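Local coordinates for putative tagatose-6-phosphate ketose/aldose isomerase (PDB 3C3J), which is a putative enzyme of the SIS family, built from two SIS domains in each chain, at residues 138-143 / 163-168. Residues are numbered along the deposited sequence; the frame is centred on the assembly and turned at random.
Sequences ITCNEA and AETHDR
Thr-165, which closes the 3-10 segment 163-165, meets Cys-140 just past the end of strand 133-139. Its OG1 stands 3.4 Å from Cys-140 SG; the clear hydrogen bond of this hydroxyl goes to Pro-162 O. With chi1 at 71°, OG1 sits between the backbone N and the carbonyl carbon, a rotation that places the hydroxyl within bonding distance of Pro-162 O and beside the sulfur. Cys-140 is buried, and Ser-175 of helix 174-187 and Met-161 also touch its side chain. One residue on, the backbone turns: His-166 N bonds back to Ala-163 O, and His-166 itself is the centre of an inverse gamma turn, with a weak bond from Asp-167 N to Thr-165 O at 2.8 Å. Here the backbones come closest, Cys-140 CA and His-166 CA lying 5.0 Å apart, and His-166 CB rests 3.5 Å from Cys-140 O. The imidazole, its CG anti to the backbone N (chi1 -171°), extends past that carbonyl to Asn-141, where CE1 packs 3.6 Å from Asn-141 CG. Ring and amide planes are inclined at 44°, so this is van der Waals packing rather than a parallel stack. The amide is held chiefly by ND2, which bonds to Ser-113 O; OD1 accepts a weak bond from Ala-143 N. Two loops thus meet at the C-terminal ends of neighbouring parallel strands, 133-139 and 159-160, the latter the outermost, in the Rossmann-like alpha/beta fold that characterises an SIS domain.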
ATOM      1  N   ILE A 138      12.074 -17.366   6.574  1.00 13.93           N
ATOM      2  CA  ILE A 138      11.364 -17.622   7.829  1.00 13.72           C
ATOM      3  C   ILE A 138      10.097 -18.332   7.388  1.00 13.63           C
ATOM      4  O   ILE A 138       9.222 -17.737   6.727  1.00 13.99           O
ATOM      5  CB  ILE A 138      11.085 -16.315   8.600  1.00 14.10           C
ATOM      6  CG1 ILE A 138      12.412 -15.631   8.939  1.00 13.34           C
ATOM      7  CG2 ILE A 138      10.259 -16.576   9.869  1.00 14.24           C
ATOM      8  CD1 ILE A 138      12.323 -14.264   9.722  1.00 12.92           C
ATOM      9  N   THR A 139      10.013 -19.609   7.729  1.00 13.16           N
ATOM     10  CA  THR A 139       9.050 -20.514   7.110  1.00 14.57           C
ATOM     11  C   THR A 139       8.514 -21.588   8.087  1.00 14.54           C
ATOM     12  O   THR A 139       9.176 -21.953   9.055  1.00 13.53           O
ATOM     13  CB  THR A 139       9.692 -21.159   5.830  1.00 14.51           C
ATOM     14  OG1 THR A 139       8.741 -21.978   5.146  1.00 16.95           O
ATOM     15  CG2 THR A 139      10.941 -21.988   6.180  1.00 14.92           C
ATOM     16  N   CYS A 140       7.313 -22.084   7.801  1.00 15.36           N
ATOM     17  CA  CYS A 140       6.629 -23.046   8.673  1.00 16.75           C
ATOM     18  C   CYS A 140       6.691 -24.507   8.206  1.00 18.14           C
ATOM     19  O   CYS A 140       6.140 -25.375   8.879  1.00 19.19           O
ATOM     20  CB  CYS A 140       5.160 -22.612   8.893  1.00 16.30           C
ATOM     21  SG  CYS A 140       4.985 -20.891   9.482  1.00 18.50           S
ATOM     22  N   ASN A 141       7.411 -24.793   7.117  1.00 18.64           N
ATOM     23  CA  ASN A 141       7.467 -26.127   6.525  1.00 19.27           C
ATOM     24  C   ASN A 141       8.903 -26.588   6.289  1.00 19.08           C
ATOM     25  O   ASN A 141       9.612 -26.082   5.414  1.00 18.67           O
ATOM     26  CB  ASN A 141       6.673 -26.127   5.202  1.00 20.17           C
ATOM     27  CG  ASN A 141       6.544 -27.503   4.567  1.00 20.09           C
ATOM     28  OD1 ASN A 141       6.712 -28.526   5.224  1.00 21.98           O
ATOM     29  ND2 ASN A 141       6.179 -27.528   3.281  1.00 21.68           N
ATOM     30  N   GLU A 142       9.347 -27.556   7.082  1.00 19.56           N
ATOM     31  CA  GLU A 142      10.708 -28.075   6.989  1.00 20.30           C
ATOM     32  C   GLU A 142      11.023 -28.664   5.587  1.00 20.28           C
ATOM     33  O   GLU A 142      12.157 -28.587   5.092  1.00 20.90           O
ATOM     34  CB  GLU A 142      10.921 -29.135   8.091  1.00 20.32           C
ATOM     35  CG  GLU A 142      12.243 -29.882   7.995  1.00 21.43           C
ATOM     36  CD  GLU A 142      12.228 -31.027   6.974  1.00 20.74           C
ATOM     37  OE1 GLU A 142      11.151 -31.425   6.458  1.00 27.03           O
ATOM     38  OE2 GLU A 142      13.307 -31.526   6.679  1.00 25.03           O
ATOM     39  N   ALA A 143      10.003 -29.221   4.958  1.00 20.21           N
ATOM     40  CA  ALA A 143      10.158 -29.891   3.668  1.00 20.82           C
ATOM     41  C   ALA A 143       9.957 -28.935   2.469  1.00 21.03           C
ATOM     42  O   ALA A 143      10.135 -29.347   1.329  1.00 21.68           O
ATOM     43  CB  ALA A 143       9.194 -31.055   3.577  1.00 20.27           C
ATOM     44  N   ALA A 163       6.100 -26.334  14.618  1.00 14.40           N
ATOM     45  CA  ALA A 163       5.292 -27.185  13.750  1.00 14.51           C
ATOM     46  C   ALA A 163       3.814 -26.813  13.719  1.00 14.32           C
ATOM     47  O   ALA A 163       3.197 -26.866  12.660  1.00 15.11           O
ATOM     48  CB  ALA A 163       5.453 -28.634  14.138  1.00 15.00           C
ATOM     49  N   GLU A 164       3.243 -26.424  14.861  1.00 14.42           N
ATOM     50  CA  GLU A 164       1.816 -26.096  14.912  1.00 15.25           C
ATOM     51  C   GLU A 164       1.439 -24.864  14.106  1.00 14.98           C
ATOM     52  O   GLU A 164       0.255 -24.651  13.826  1.00 16.61           O
ATOM     53  CB  GLU A 164       1.312 -25.922  16.351  1.00 14.98           C
ATOM     54  CG  GLU A 164       1.797 -24.642  17.111  1.00 14.61           C
ATOM     55  CD  GLU A 164       3.124 -24.809  17.814  1.00 15.72           C
ATOM     56  OE1 GLU A 164       3.932 -25.641  17.362  1.00 15.92           O
ATOM     57  OE2 GLU A 164       3.344 -24.105  18.835  1.00 16.27           O
ATOM     58  N   THR A 165       2.426 -24.067  13.722  1.00 15.15           N
ATOM     59  CA  THR A 165       2.155 -22.842  12.963  1.00 15.66           C
ATOM     60  C   THR A 165       2.069 -23.073  11.446  1.00 16.07           C
ATOM     61  O   THR A 165       1.847 -22.123  10.714  1.00 15.43           O
ATOM     62  CB  THR A 165       3.185 -21.712  13.258  1.00 15.50           C
ATOM     63  OG1 THR A 165       4.465 -22.046  12.678  1.00 15.28           O
ATOM     64  CG2 THR A 165       3.315 -21.476  14.750  1.00 15.82           C
ATOM     65  N   HIS A 166       2.238 -24.312  10.970  1.00 16.48           N
ATOM     66  CA  HIS A 166       1.964 -24.626   9.565  1.00 17.88           C
ATOM     67  C   HIS A 166       0.443 -24.746   9.467  1.00 18.07           C
ATOM     68  O   HIS A 166      -0.100 -25.852   9.460  1.00 18.09           O
ATOM     69  CB  HIS A 166       2.655 -25.912   9.125  1.00 18.35           C
ATOM     70  CG  HIS A 166       2.591 -26.171   7.641  1.00 18.59           C
ATOM     71  ND1 HIS A 166       3.412 -27.078   7.011  1.00 22.62           N
ATOM     72  CD2 HIS A 166       1.832 -25.620   6.661  1.00 23.31           C
ATOM     73  CE1 HIS A 166       3.140 -27.103   5.715  1.00 22.84           C
ATOM     74  NE2 HIS A 166       2.180 -26.230   5.477  1.00 23.32           N
ATOM     75  N   ASP A 167      -0.227 -23.588   9.427  1.00 17.75           N
ATOM     76  CA  ASP A 167      -1.683 -23.498   9.560  1.00 17.70           C
ATOM     77  C   ASP A 167      -2.400 -24.336   8.506  1.00 17.70           C
ATOM     78  O   ASP A 167      -2.067 -24.264   7.306  1.00 17.53           O
ATOM     79  CB  ASP A 167      -2.165 -22.044   9.439  1.00 17.08           C
ATOM     80  CG  ASP A 167      -1.729 -21.154  10.599  1.00 17.24           C
ATOM     81  OD1 ASP A 167      -1.599 -21.629  11.760  1.00 17.23           O
ATOM     82  OD2 ASP A 167      -1.552 -19.941  10.341  1.00 16.93           O
ATOM     83  N   ARG A 168      -3.353 -25.145   8.967  1.00 18.61           N
ATOM     84  CA  ARG A 168      -4.232 -25.939   8.098  1.00 19.20           C
ATOM     85  C   ARG A 168      -5.368 -25.082   7.516  1.00 19.65           C
ATOM     86  O   ARG A 168      -5.808 -25.320   6.391  1.00 19.04           O
ATOM     87  CB  ARG A 168      -4.836 -27.116   8.863  1.00 19.60           C
ATOM     88  CG  ARG A 168      -3.855 -28.185   9.293  1.00 19.12           C
ATOM     89  CD  ARG A 168      -4.569 -29.300  10.026  1.00 19.80           C
ATOM     90  NE  ARG A 168      -3.651 -30.279  10.582  1.00 20.87           N
ATOM     91  CZ  ARG A 168      -3.041 -31.232   9.886  1.00 20.38           C
ATOM     92  NH1 ARG A 168      -2.224 -32.085  10.481  1.00 20.38           N
ATOM     93  NH2 ARG A 168      -3.223 -31.331   8.601  1.00 20.76           N
TER